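Local coordinates for outer membrane protein YopM (Yersinia pestis, PDB 1JL5) that probably alters host cell physiology to promote bacterial survival in host tissues, acting as a secreted leucine-rich repeat effector, at residues T198-D203 with E218-G223; K208-L213 with E228-L233; Y243-L248 with A261-D266; K250-L255 with D271-P276. One frame throughout, in Å; residues are numbered along the deposited sequence.

Contact 1 of 4, residues T198-D203 with E218-G223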
loop_
_atom_site.group_PDB
_atom_site.type_symbol
_atom_site.label_atom_id
_atom_site.label_comp_id
_atom_site.label_asym_id
_atom_site.label_seq_id
_atom_site.Cartn_x
_atom_site.Cartn_y
_atom_site.Cartn_z
ATOM N N THR A 198 -22.317 0.301 -29.318
ATOM C CA THR A 198 -22.064 -0.955 -28.644
ATOM C C THR A 198 -21.354 -0.756 -27.317
ATOM O O THR A 198 -21.414 -1.609 -26.439
ATOM C CB THR A 198 -21.209 -1.863 -29.514
ATOM O OG1 THR A 198 -19.928 -1.262 -29.695
ATOM C CG2 THR A 198 -21.863 -2.058 -30.874
ATOM N N ALA A 199 -20.678 0.372 -27.166
ATOM C CA ALA A 199 -19.964 0.622 -25.927
ATOM C C ALA A 199 -20.131 2.040 -25.437
ATOM O O ALA A 199 -19.937 3.002 -26.178
ATOM C CB ALA A 199 -18.485 0.303 -26.101
ATOM N N ILE A 200 -20.500 2.156 -24.172
ATOM C CA ILE A 200 -20.674 3.450 -23.554
ATOM C C ILE A 200 -19.850 3.489 -22.288
ATOM O O ILE A 200 -19.987 2.632 -21.415
ATOM C CB ILE A 200 -22.126 3.716 -23.127
ATOM C CG1 ILE A 200 -23.051 3.709 -24.340
ATOM C CG2 ILE A 200 -22.207 5.052 -22.389
ATOM C CD1 ILE A 200 -24.512 3.785 -23.957
ATOM N N TYR A 201 -18.975 4.475 -22.205
ATOM C CA TYR A 201 -18.177 4.674 -21.016
ATOM C C TYR A 201 -18.641 6.040 -20.578
ATOM O O TYR A 201 -18.454 7.029 -21.286
ATOM C CB TYR A 201 -16.686 4.675 -21.338
ATOM C CG TYR A 201 -16.187 3.326 -21.775
ATOM C CD1 TYR A 201 -16.444 2.851 -23.058
ATOM C CD2 TYR A 201 -15.488 2.504 -20.895
ATOM C CE1 TYR A 201 -16.019 1.589 -23.454
ATOM C CE2 TYR A 201 -15.059 1.240 -21.282
ATOM C CZ TYR A 201 -15.329 0.791 -22.564
ATOM O OH TYR A 201 -14.910 -0.455 -22.959
ATOM N N ALA A 202 -19.300 6.080 -19.431
ATOM C CA ALA A 202 -19.814 7.324 -18.900
ATOM C C ALA A 202 -19.578 7.292 -17.403
ATOM O O ALA A 202 -20.240 7.978 -16.637
ATOM C CB ALA A 202 -21.296 7.449 -19.208
ATOM N N ASP A 203 -18.630 6.466 -16.995
ATOM C CA ASP A 203 -18.286 6.356 -15.592
ATOM C C ASP A 203 -17.720 7.690 -15.145
ATOM O O ASP A 203 -17.359 8.534 -15.969
ATOM C CB ASP A 203 -17.216 5.293 -15.399
ATOM C CG ASP A 203 -15.997 5.556 -16.255
ATOM O OD1 ASP A 203 -16.126 5.497 -17.496
ATOM O OD2 ASP A 203 -14.921 5.837 -15.694
ATOM N N GLU A 218 -23.256 -3.292 -26.112
ATOM C CA GLU A 218 -22.607 -4.517 -25.690
ATOM C C GLU A 218 -21.930 -4.250 -24.368
ATOM O O GLU A 218 -21.688 -5.154 -23.572
ATOM C CB GLU A 218 -21.562 -4.940 -26.713
ATOM C CG GLU A 218 -22.102 -5.012 -28.122
ATOM C CD GLU A 218 -21.120 -5.645 -29.070
ATOM O OE1 GLU A 218 -19.908 -5.394 -28.914
ATOM O OE2 GLU A 218 -21.559 -6.385 -29.973
ATOM N N SER A 219 -21.637 -2.985 -24.131
ATOM C CA SER A 219 -20.951 -2.627 -22.919
ATOM C C SER A 219 -21.286 -1.238 -22.434
ATOM O O SER A 219 -21.389 -0.290 -23.216
ATOM C CB SER A 219 -19.444 -2.735 -23.149
ATOM O OG SER A 219 -18.738 -2.457 -21.961
ATOM N N ILE A 220 -21.482 -1.129 -21.131
ATOM C CA ILE A 220 -21.743 0.153 -20.532
ATOM C C ILE A 220 -20.962 0.206 -19.238
ATOM O O ILE A 220 -21.096 -0.655 -18.358
ATOM C CB ILE A 220 -23.242 0.416 -20.262
ATOM C CG1 ILE A 220 -23.404 1.847 -19.728
ATOM C CG2 ILE A 220 -23.807 -0.605 -19.288
ATOM C CD1 ILE A 220 -24.802 2.374 -19.786
ATOM N N VAL A 221 -20.095 1.203 -19.169
ATOM C CA VAL A 221 -19.259 1.443 -18.018
ATOM C C VAL A 221 -19.750 2.789 -17.529
ATOM O O VAL A 221 -19.568 3.808 -18.190
ATOM C CB VAL A 221 -17.787 1.506 -18.432
ATOM C CG1 VAL A 221 -16.916 1.891 -17.250
ATOM C CG2 VAL A 221 -17.365 0.150 -18.977
ATOM N N ALA A 222 -20.414 2.780 -16.384
ATOM C CA ALA A 222 -20.971 4.003 -15.839
ATOM C C ALA A 222 -20.774 4.010 -14.345
ATOM O O ALA A 222 -21.602 4.526 -13.593
ATOM C CB ALA A 222 -22.454 4.090 -16.179
ATOM N N GLY A 223 -19.671 3.416 -13.917
ATOM C CA GLY A 223 -19.376 3.386 -12.508
ATOM C C GLY A 223 -19.050 4.792 -12.063
ATOM O O GLY A 223 -18.776 5.677 -12.882
#
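Neighbouring strands 199-201 and 219-221 lie side by side on the strand-bearing face of the leucine-rich repeat solenoid, within 1° of parallel and 4.6 Å apart at closest approach. Thr198 O starts the pairing by accepting two amides, Ser219 N at 2.7 Å and Glu218 N. The bonds then alternate as parallel strands require: Ile200 N gives to Ser219 O, Val221 N to Ile200 O, and Ala202 N to Val221 O at 2.6 Å. Successive repeats, LRR 7 and LRR 8, thereby pair in register along the strands, with Ile200 beside Ile220 on the buried side and Tyr201 beside Val221 on the other. There Val221 CG2 comes within 3.4 Å of Tyr201 CE2, approaching the ring at a slant; with this methyl opposite its own carbonyl carbon and CG1 opposite its backbone N (chi1 175°), the valine offers one branch to the tyrosine and the other to Asp203, Val221 CG1 lying 3.7 Å from Asp203 OD1. At the start of the strands the aliphatic part of Glu218 runs alongside Thr198, Glu218 CG to Thr198 CB 3.6 Å, while Thr198 OG1 bonds back to Glu176 O of the preceding turn.

Contact 2 of 4, residues K208-L213 with E228-L233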
loop_
_atom_site.group_PDB
_atom_site.type_symbol
_atom_site.label_atom_id
_atom_site.label_comp_id
_atom_site.label_asym_id
_atom_site.label_seq_id
_atom_site.Cartn_x
_atom_site.Cartn_y
_atom_site.Cartn_z
ATOM N N LYS A 208 -27.383 10.581 -12.772
ATOM C CA LYS A 208 -28.283 10.087 -11.748
ATOM C C LYS A 208 -29.017 8.935 -12.405
ATOM O O LYS A 208 -29.441 7.987 -11.745
ATOM C CB LYS A 208 -29.271 11.160 -11.309
ATOM C CG LYS A 208 -28.638 12.275 -10.507
ATOM C CD LYS A 208 -29.709 13.134 -9.869
ATOM C CE LYS A 208 -29.106 14.238 -9.024
ATOM N NZ LYS A 208 -30.165 15.029 -8.333
ATOM N N LYS A 209 -29.151 9.030 -13.721
ATOM C CA LYS A 209 -29.814 7.996 -14.491
ATOM C C LYS A 209 -29.105 7.836 -15.813
ATOM O O LYS A 209 -28.398 8.724 -16.267
ATOM C CB LYS A 209 -31.277 8.378 -14.752
ATOM C CG LYS A 209 -32.112 8.502 -13.488
ATOM C CD LYS A 209 -33.586 8.751 -13.797
ATOM C CE LYS A 209 -34.401 8.837 -12.510
ATOM N NZ LYS A 209 -35.854 9.037 -12.768
ATOM N N LEU A 210 -29.266 6.673 -16.411
ATOM C CA LEU A 210 -28.682 6.423 -17.705
ATOM C C LEU A 210 -29.865 6.438 -18.634
ATOM O O LEU A 210 -30.949 5.991 -18.267
ATOM C CB LEU A 210 -28.020 5.051 -17.761
ATOM C CG LEU A 210 -26.781 4.887 -16.886
ATOM C CD1 LEU A 210 -26.265 3.464 -17.018
ATOM C CD2 LEU A 210 -25.719 5.889 -17.303
ATOM N N PRO A 211 -29.692 6.990 -19.836
ATOM C CA PRO A 211 -30.819 7.009 -20.766
ATOM C C PRO A 211 -31.118 5.546 -21.075
ATOM O O PRO A 211 -30.307 4.675 -20.758
ATOM C CB PRO A 211 -30.245 7.737 -21.974
ATOM C CG PRO A 211 -29.219 8.656 -21.364
ATOM C CD PRO A 211 -28.544 7.748 -20.363
ATOM N N ASP A 212 -32.266 5.260 -21.675
ATOM C CA ASP A 212 -32.540 3.881 -22.022
ATOM C C ASP A 212 -31.402 3.510 -22.951
ATOM O O ASP A 212 -30.954 4.325 -23.752
ATOM C CB ASP A 212 -33.890 3.743 -22.718
ATOM C CG ASP A 212 -35.043 3.985 -21.773
ATOM O OD1 ASP A 212 -34.996 3.444 -20.652
ATOM O OD2 ASP A 212 -35.990 4.708 -22.145
ATOM N N LEU A 213 -30.924 2.284 -22.831
ATOM C CA LEU A 213 -29.803 1.846 -23.627
ATOM C C LEU A 213 -30.193 1.293 -24.981
ATOM O O LEU A 213 -31.254 0.689 -25.141
ATOM C CB LEU A 213 -29.006 0.811 -22.835
ATOM C CG LEU A 213 -28.660 1.295 -21.421
ATOM C CD1 LEU A 213 -27.861 0.230 -20.689
ATOM C CD2 LEU A 213 -27.874 2.602 -21.504
ATOM N N GLU A 228 -29.105 6.156 -9.413
ATOM C CA GLU A 228 -30.031 5.684 -8.394
ATOM C C GLU A 228 -30.462 4.304 -8.830
ATOM O O GLU A 228 -30.797 3.451 -8.022
ATOM C CB GLU A 228 -31.268 6.577 -8.344
ATOM C CG GLU A 228 -31.004 8.053 -8.106
ATOM C CD GLU A 228 -30.530 8.339 -6.700
ATOM O OE1 GLU A 228 -31.079 7.730 -5.760
ATOM O OE2 GLU A 228 -29.623 9.178 -6.542
ATOM N N GLU A 229 -30.458 4.106 -10.137
ATOM C CA GLU A 229 -30.863 2.845 -10.716
ATOM C C GLU A 229 -30.301 2.758 -12.112
ATOM O O GLU A 229 -29.860 3.751 -12.682
ATOM C CB GLU A 229 -32.386 2.766 -10.791
ATOM C CG GLU A 229 -32.988 3.929 -11.550
ATOM C CD GLU A 229 -34.493 3.846 -11.678
ATOM O OE1 GLU A 229 -35.163 3.546 -10.665
ATOM O OE2 GLU A 229 -35.001 4.097 -12.792
ATOM N N LEU A 230 -30.316 1.551 -12.653
ATOM C CA LEU A 230 -29.844 1.321 -13.998
ATOM C C LEU A 230 -31.093 1.301 -14.857
ATOM O O LEU A 230 -32.175 0.996 -14.371
ATOM C CB LEU A 230 -29.127 -0.026 -14.078
ATOM C CG LEU A 230 -27.800 -0.097 -13.326
ATOM C CD1 LEU A 230 -27.169 -1.472 -13.514
ATOM C CD2 LEU A 230 -26.874 0.992 -13.851
ATOM N N PRO A 231 -30.972 1.656 -16.138
ATOM C CA PRO A 231 -32.185 1.623 -16.954
ATOM C C PRO A 231 -32.521 0.161 -17.199
ATOM O O PRO A 231 -31.792 -0.732 -16.758
ATOM C CB PRO A 231 -31.756 2.336 -18.225
ATOM C CG PRO A 231 -30.322 1.926 -18.347
ATOM C CD PRO A 231 -29.810 2.083 -16.932
ATOM N N GLU A 232 -33.622 -0.096 -17.887
ATOM C CA GLU A 232 -33.977 -1.469 -18.165
ATOM C C GLU A 232 -32.833 -2.087 -18.948
ATOM O O GLU A 232 -32.334 -1.495 -19.899
ATOM C CB GLU A 232 -35.266 -1.540 -18.962
ATOM C CG GLU A 232 -35.681 -2.961 -19.252
ATOM C CD GLU A 232 -37.137 -3.065 -19.590
ATOM O OE1 GLU A 232 -37.615 -2.220 -20.376
ATOM O OE2 GLU A 232 -37.796 -3.990 -19.071
ATOM N N LEU A 233 -32.425 -3.281 -18.549
ATOM C CA LEU A 233 -31.307 -3.956 -19.186
ATOM C C LEU A 233 -31.662 -5.277 -19.836
ATOM O O LEU A 233 -30.969 -5.732 -20.742
ATOM C CB LEU A 233 -30.231 -4.238 -18.142
ATOM C CG LEU A 233 -29.764 -3.066 -17.286
ATOM C CD1 LEU A 233 -28.931 -3.588 -16.111
ATOM C CD2 LEU A 233 -28.969 -2.104 -18.147
HETATM O O HOH W 1 -30.515 4.771 -15.077
HETATM O O HOH W 2 -35.361 1.928 -18.577
HETATM O O HOH W 3 -32.439 0.641 -21.233
#
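Pro231 is the wedge of this contact, its ring set between Leu210 and Leu213 of the preceding turn. Pro231 CD lies 3.6 Å from Leu210 CB, and Pro231 CG meets Leu213 CG, whose side chain crosses the proline at about a right angle. Methyl contacts extend the apolar row: Leu210 and Leu230 lie side by side, pointing the same way, and touch through CD1 and CD2, while Leu213 CD1 reaches Leu233 CD2 at 3.6 Å. Both Leu210 and Leu213 carry CG opposite the carbonyl carbon (chi1 -67° and -51°), which turns their branches in to Ile220 of strand 219-221. Further out, the two backbones, running 7° apart on the convex side of the repeat solenoid, are joined through water. One water accepts a hydrogen bond from Leu210 N and donates to Glu229 O at 2.7 Å; a second does the same between Leu213 N and Glu232 O, and a third joins Asp212 OD1 to Glu232 N. A single direct bond, Glu228 N to Lys208 O at 3.0 Å, closes the edge. Glu228 OE1 makes a salt bridge with Arg310 of the second subunit. Apolar packing inside and water-relayed amides outside are consistent with a wider spacing of these turns than of the strands, as the curvature of the solenoid requires.

Contact 3 of 4, residues Y243-L248 with A261-D266. With CA (calcium ion), chain B; CA (calcium ion), chain C.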
loop_
_atom_site.group_PDB
_atom_site.type_symbol
_atom_site.label_atom_id
_atom_site.label_comp_id
_atom_site.label_asym_id
_atom_site.label_seq_id
_atom_site.Cartn_x
_atom_site.Cartn_y
_atom_site.Cartn_z
ATOM N N TYR A 243 -20.773 -1.986 -15.997
ATOM C CA TYR A 243 -19.992 -1.491 -14.888
ATOM C C TYR A 243 -20.860 -0.376 -14.376
ATOM O O TYR A 243 -21.101 0.601 -15.080
ATOM C CB TYR A 243 -18.646 -0.946 -15.357
ATOM C CG TYR A 243 -17.568 -1.995 -15.345
ATOM C CD1 TYR A 243 -17.736 -3.197 -16.025
ATOM C CD2 TYR A 243 -16.389 -1.799 -14.634
ATOM C CE1 TYR A 243 -16.763 -4.180 -15.998
ATOM C CE2 TYR A 243 -15.402 -2.779 -14.598
ATOM C CZ TYR A 243 -15.598 -3.968 -15.282
ATOM O OH TYR A 243 -14.640 -4.953 -15.243
ATOM N N ALA A 244 -21.375 -0.553 -13.171
ATOM C CA ALA A 244 -22.223 0.451 -12.550
ATOM C C ALA A 244 -21.759 0.537 -11.110
ATOM O O ALA A 244 -22.523 0.837 -10.195
ATOM C CB ALA A 244 -23.681 0.031 -12.630
ATOM N N ASP A 245 -20.480 0.246 -10.927
ATOM C CA ASP A 245 -19.862 0.292 -9.621
ATOM C C ASP A 245 -19.937 1.722 -9.135
ATOM O O ASP A 245 -20.162 2.646 -9.916
ATOM C CB ASP A 245 -18.394 -0.097 -9.722
ATOM C CG ASP A 245 -17.643 0.767 -10.717
ATOM O OD1 ASP A 245 -17.875 0.602 -11.934
ATOM O OD2 ASP A 245 -16.842 1.623 -10.290
ATOM N N ASN A 246 -19.762 1.898 -7.834
ATOM C CA ASN A 246 -19.736 3.222 -7.261
ATOM C C ASN A 246 -20.861 4.124 -7.679
ATOM O O ASN A 246 -20.649 5.252 -8.115
ATOM C CB ASN A 246 -18.402 3.870 -7.585
ATOM C CG ASN A 246 -17.281 3.192 -6.880
ATOM O OD1 ASN A 246 -17.188 3.267 -5.660
ATOM N ND2 ASN A 246 -16.432 2.496 -7.626
ATOM N N ASN A 247 -22.068 3.614 -7.542
ATOM C CA ASN A 247 -23.231 4.397 -7.858
ATOM C C ASN A 247 -24.120 4.348 -6.645
ATOM O O ASN A 247 -23.646 4.109 -5.536
ATOM C CB ASN A 247 -23.919 3.844 -9.097
ATOM C CG ASN A 247 -23.282 4.355 -10.365
ATOM O OD1 ASN A 247 -23.300 5.555 -10.624
ATOM N ND2 ASN A 247 -22.697 3.459 -11.150
ATOM N N LEU A 248 -25.404 4.582 -6.848
ATOM C CA LEU A 248 -26.340 4.573 -5.745
ATOM C C LEU A 248 -27.382 3.511 -6.005
ATOM O O LEU A 248 -28.560 3.696 -5.724
ATOM C CB LEU A 248 -26.990 5.944 -5.624
ATOM C CG LEU A 248 -25.960 7.033 -5.336
ATOM C CD1 LEU A 248 -26.604 8.406 -5.459
ATOM C CD2 LEU A 248 -25.395 6.814 -3.945
ATOM N N ALA A 261 -20.133 -9.626 -17.919
ATOM C CA ALA A 261 -19.395 -8.944 -16.882
ATOM C C ALA A 261 -20.283 -7.939 -16.197
ATOM O O ALA A 261 -20.869 -7.060 -16.830
ATOM C CB ALA A 261 -18.168 -8.250 -17.473
ATOM N N LEU A 262 -20.394 -8.091 -14.891
ATOM C CA LEU A 262 -21.198 -7.181 -14.115
ATOM C C LEU A 262 -20.359 -6.683 -12.969
ATOM O O LEU A 262 -19.946 -7.450 -12.103
ATOM C CB LEU A 262 -22.445 -7.870 -13.568
ATOM C CG LEU A 262 -23.293 -6.973 -12.666
ATOM C CD1 LEU A 262 -23.773 -5.762 -13.449
ATOM C CD2 LEU A 262 -24.462 -7.759 -12.113
ATOM N N ASN A 263 -20.068 -5.397 -12.991
ATOM C CA ASN A 263 -19.324 -4.819 -11.908
ATOM C C ASN A 263 -20.240 -3.771 -11.322
ATOM O O ASN A 263 -20.535 -2.766 -11.958
ATOM C CB ASN A 263 -18.042 -4.154 -12.379
ATOM C CG ASN A 263 -17.224 -3.650 -11.226
ATOM O OD1 ASN A 263 -17.772 -3.220 -10.211
ATOM N ND2 ASN A 263 -15.913 -3.693 -11.365
ATOM N N VAL A 264 -20.725 -4.036 -10.120
ATOM C CA VAL A 264 -21.596 -3.093 -9.448
ATOM C C VAL A 264 -20.967 -2.875 -8.096
ATOM O O VAL A 264 -21.642 -2.666 -7.091
ATOM C CB VAL A 264 -23.005 -3.648 -9.294
ATOM C CG1 VAL A 264 -23.693 -3.635 -10.640
ATOM C CG2 VAL A 264 -22.946 -5.056 -8.727
ATOM N N ARG A 265 -19.647 -2.947 -8.100
ATOM C CA ARG A 265 -18.866 -2.762 -6.902
ATOM C C ARG A 265 -19.290 -1.465 -6.254
ATOM O O ARG A 265 -19.541 -0.468 -6.925
ATOM C CB ARG A 265 -17.379 -2.704 -7.243
ATOM C CG ARG A 265 -16.490 -2.212 -6.117
ATOM C CD ARG A 265 -15.047 -2.239 -6.575
ATOM N NE ARG A 265 -14.137 -1.549 -5.668
ATOM C CZ ARG A 265 -13.719 -2.027 -4.502
ATOM N NH1 ARG A 265 -14.125 -3.219 -4.072
ATOM N NH2 ARG A 265 -12.878 -1.311 -3.765
ATOM N N ASP A 266 -19.373 -1.506 -4.938
ATOM C CA ASP A 266 -19.739 -0.355 -4.163
ATOM C C ASP A 266 -21.052 0.262 -4.577
ATOM O O ASP A 266 -21.113 1.302 -5.244
ATOM C CB ASP A 266 -18.648 0.704 -4.216
ATOM C CG ASP A 266 -18.823 1.734 -3.134
ATOM O OD1 ASP A 266 -19.873 1.686 -2.462
ATOM O OD2 ASP A 266 -17.932 2.579 -2.954
HETATM CA CA CA B . -16.354 3.517 -3.818
HETATM CA CA CA C . -20.440 2.024 -0.319
HETATM O O HOH W 4 -13.574 -4.575 -12.790
HETATM O O HOH W 5 -14.084 1.142 -6.630
HETATM O O HOH W 6 -19.035 3.820 -0.933
HETATM O O HOH W 7 -14.506 4.317 -4.756
HETATM O O HOH W 8 -15.375 1.543 -3.680
HETATM O O HOH W 9 -17.362 5.549 -3.316
HETATM O O HOH W 10 -18.487 0.857 0.055
#
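Asp266 shares its carboxylate between two calcium ions: OD2 binds the first at 2.0 Å and OD1 the second at 2.2 Å. Asn246 OD1 completes the pair on the first ion, also at 2.0 Å, its amide plane turned 72° from the carboxylate. The two oxygens stand only 2.9 Å apart, a closeness the shared cation would compensate. Three waters and Asn326 of the second subunit fill the first site, whereas Glu308 and Asn307 of that subunit help to bind the second ion. Asn246 is held in place as its ND2 donates in its own amide plane to the anti lone pair of Asp245 OD2 and to a water that accepts from Arg265 NE. Ala244 N donates to Asn263 O at 2.7 Å. Asn263 CB sits over the centre of the Tyr243 ring, 3.5 Å from its centroid, in a CH-pi contact. With CG swung opposite its backbone N (chi1 -176°), Asn263 can also receive Arg265 N on OD1, forming an Asx turn, and its ND2 reaches Tyr243 OH through a water. A short parallel strand followed by a turn holding a conserved asparagine, here Asn247, whose ND2 bonds Ala244 O, is typical of leucine-rich repeats; here the turns also carry calcium ligands between subunits.

Contact 4 of 4, residues K250-L255 with D271-P276. With CA (calcium ion), chain E.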
loop_
_atom_site.group_PDB
_atom_site.type_symbol
_atom_site.label_atom_id
_atom_site.label_comp_id
_atom_site.label_asym_id
_atom_site.label_seq_id
_atom_site.Cartn_x
_atom_site.Cartn_y
_atom_site.Cartn_z
ATOM N N LYS A 250 -29.532 0.292 -5.461
ATOM C CA LYS A 250 -30.060 -0.460 -4.324
ATOM C C LYS A 250 -30.462 -1.816 -4.884
ATOM O O LYS A 250 -30.557 -2.808 -4.167
ATOM C CB LYS A 250 -31.299 0.220 -3.736
ATOM C CG LYS A 250 -31.137 1.684 -3.391
ATOM C CD LYS A 250 -31.157 2.536 -4.651
ATOM C CE LYS A 250 -31.051 4.015 -4.329
ATOM N NZ LYS A 250 -30.957 4.820 -5.576
ATOM N N THR A 251 -30.723 -1.831 -6.184
ATOM C CA THR A 251 -31.105 -3.046 -6.875
ATOM C C THR A 251 -30.657 -2.913 -8.307
ATOM O O THR A 251 -30.352 -1.823 -8.789
ATOM C CB THR A 251 -32.639 -3.254 -6.901
ATOM O OG1 THR A 251 -33.243 -2.187 -7.639
ATOM C CG2 THR A 251 -33.211 -3.276 -5.498
ATOM N N LEU A 252 -30.623 -4.040 -8.990
ATOM C CA LEU A 252 -30.249 -4.047 -10.380
ATOM C C LEU A 252 -31.501 -4.469 -11.104
ATOM O O LEU A 252 -32.311 -5.224 -10.566
ATOM C CB LEU A 252 -29.151 -5.067 -10.637
ATOM C CG LEU A 252 -27.843 -4.823 -9.901
ATOM C CD1 LEU A 252 -26.819 -5.855 -10.349
ATOM C CD2 LEU A 252 -27.355 -3.411 -10.190
ATOM N N PRO A 253 -31.697 -3.959 -12.317
ATOM C CA PRO A 253 -32.887 -4.345 -13.068
ATOM C C PRO A 253 -32.608 -5.764 -13.507
ATOM O O PRO A 253 -31.542 -6.315 -13.223
ATOM C CB PRO A 253 -32.862 -3.406 -14.272
ATOM C CG PRO A 253 -32.011 -2.241 -13.808
ATOM C CD PRO A 253 -30.938 -2.915 -13.022
ATOM N N ASP A 254 -33.563 -6.365 -14.195
ATOM C CA ASP A 254 -33.333 -7.688 -14.717
ATOM C C ASP A 254 -32.150 -7.429 -15.624
ATOM O O ASP A 254 -32.133 -6.463 -16.384
ATOM C CB ASP A 254 -34.552 -8.144 -15.490
ATOM C CG ASP A 254 -35.740 -8.295 -14.595
ATOM O OD1 ASP A 254 -35.647 -9.114 -13.666
ATOM O OD2 ASP A 254 -36.746 -7.587 -14.795
ATOM N N LEU A 255 -31.150 -8.280 -15.522
ATOM C CA LEU A 255 -29.935 -8.101 -16.281
ATOM C C LEU A 255 -30.000 -8.450 -17.753
ATOM O O LEU A 255 -30.920 -9.125 -18.208
ATOM C CB LEU A 255 -28.833 -8.910 -15.615
ATOM C CG LEU A 255 -28.601 -8.456 -14.176
ATOM C CD1 LEU A 255 -27.632 -9.393 -13.488
ATOM C CD2 LEU A 255 -28.074 -7.023 -14.182
ATOM N N ASP A 271 -29.151 -7.845 -2.930
ATOM C CA ASP A 271 -29.524 -8.957 -3.771
ATOM C C ASP A 271 -29.178 -8.646 -5.202
ATOM O O ASP A 271 -28.924 -7.505 -5.569
ATOM C CB ASP A 271 -31.032 -9.218 -3.678
ATOM C CG ASP A 271 -31.471 -9.617 -2.287
ATOM O OD1 ASP A 271 -30.992 -10.660 -1.785
ATOM O OD2 ASP A 271 -32.299 -8.889 -1.695
ATOM N N LEU A 272 -29.189 -9.689 -6.008
ATOM C CA LEU A 272 -28.915 -9.569 -7.413
ATOM C C LEU A 272 -30.075 -10.223 -8.113
ATOM O O LEU A 272 -30.666 -11.169 -7.593
ATOM C CB LEU A 272 -27.642 -10.322 -7.766
ATOM C CG LEU A 272 -26.351 -9.697 -7.258
ATOM C CD1 LEU A 272 -25.205 -10.682 -7.449
ATOM C CD2 LEU A 272 -26.112 -8.395 -8.007
ATOM N N PRO A 273 -30.448 -9.707 -9.287
ATOM C CA PRO A 273 -31.561 -10.361 -9.969
ATOM C C PRO A 273 -30.980 -11.673 -10.462
ATOM O O PRO A 273 -29.793 -11.935 -10.267
ATOM C CB PRO A 273 -31.883 -9.397 -11.111
ATOM C CG PRO A 273 -30.567 -8.734 -11.383
ATOM C CD PRO A 273 -30.010 -8.499 -10.004
ATOM N N GLU A 274 -31.796 -12.512 -11.076
ATOM C CA GLU A 274 -31.265 -13.754 -11.590
ATOM C C GLU A 274 -30.059 -13.384 -12.431
ATOM O O GLU A 274 -30.101 -12.444 -13.217
ATOM C CB GLU A 274 -32.312 -14.472 -12.436
ATOM C CG GLU A 274 -33.172 -15.402 -11.617
ATOM C CD GLU A 274 -32.345 -16.438 -10.901
ATOM O OE1 GLU A 274 -31.430 -17.007 -11.533
ATOM O OE2 GLU A 274 -32.610 -16.686 -9.711
ATOM N N LEU A 275 -28.974 -14.114 -12.255
ATOM C CA LEU A 275 -27.777 -13.808 -13.001
ATOM C C LEU A 275 -27.691 -14.566 -14.306
ATOM O O LEU A 275 -27.843 -15.783 -14.342
ATOM C CB LEU A 275 -26.546 -14.114 -12.156
ATOM C CG LEU A 275 -26.440 -13.257 -10.897
ATOM C CD1 LEU A 275 -25.223 -13.688 -10.092
ATOM C CD2 LEU A 275 -26.344 -11.784 -11.293
ATOM N N PRO A 276 -27.463 -13.846 -15.409
ATOM C CA PRO A 276 -27.358 -14.532 -16.693
ATOM C C PRO A 276 -26.266 -15.578 -16.559
ATOM O O PRO A 276 -25.233 -15.335 -15.936
ATOM C CB PRO A 276 -26.971 -13.407 -17.645
ATOM C CG PRO A 276 -27.709 -12.233 -17.057
ATOM C CD PRO A 276 -27.416 -12.384 -15.584
HETATM CA CA CA E . -30.969 -18.852 -10.137
HETATM O O HOH W 11 -30.238 -5.261 -3.686
HETATM O O HOH W 12 -30.333 -6.334 -7.303
HETATM O O HOH W 13 -31.501 -10.943 -14.528
HETATM O O HOH W 14 -32.844 -19.124 -8.324
HETATM O O HOH W 15 -32.624 -19.832 -11.548
#
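Pro273 presents its ring to three groups of the preceding turn. Pro273 CD lies 3.6 Å from Leu252 CB, the two side chains meeting at a slant, while Pro273 CG faces Leu255 CG and also lies 3.2 Å from Pro253 O. Leu255 crosses this proline at about a right angle, and the separation of 3.4 Å between Leu255 CG and Pro273 CG is tighter than usual for carbon. A second ring, that of Pro276, meets Leu255 again, with Pro276 CD 3.7 Å from Leu255 CD1, so that the leucine touches both prolines. Beside them leucines run in matched pairs, side by side and pointing the same way: Leu252 CD1 touches Leu272 CD2 at 3.5 Å, and Leu255 CD1 touches Leu275 CD2. Their first torsions are alike, with CG opposite the carbonyl carbon (-62° in Leu252, -60° in Leu255), and this sends both side chains in to Leu262 of strand 261-263, in the interior of the solenoid. No direct hydrogen bond joins the two segments. Instead, one water accepts from Leu252 N and donates to Asp271 O, and another relays Leu255 N to Glu274 O; a third accepts from Asp271 N and lies within bonding distance of Lys250 O. On the outer side, Glu274 grips a calcium ion with both carboxylate oxygens, OE1 at 2.4 Å and OE2 at 2.8 Å, a site to which Glu294 also contributes. Cohesion between these repeats, LRR 9 and LRR 10, thus rests on leucine and proline contacts, with water carrying the polar links between the backbones.

The four contacts sample two faces of one solenoid: contacts 1 and 3 follow the strand side, contacts 2 and 4 the opposing turns. Contacts 1 and 3, with centres 11 Å apart, probably join through backbone bonds, Tyr243 N to Ile220 O at 2.7 Å and Ala222 N to Tyr243 O. Contact 2 backs onto contact 1 where Ile220 CD1 lies 3.3 Å from Leu210 CD1, and contact 4 backs onto contact 3 where Leu262 CD2 meets Leu252 CD1 at 3.5 Å. A salt bridge from Glu228 OE1 to Lys250 NZ, 2.9 Å, ties contacts 2 and 4. Among the four, contacts 3 and 4 supply calcium ligands, to different ions; their centres are 12 Å apart.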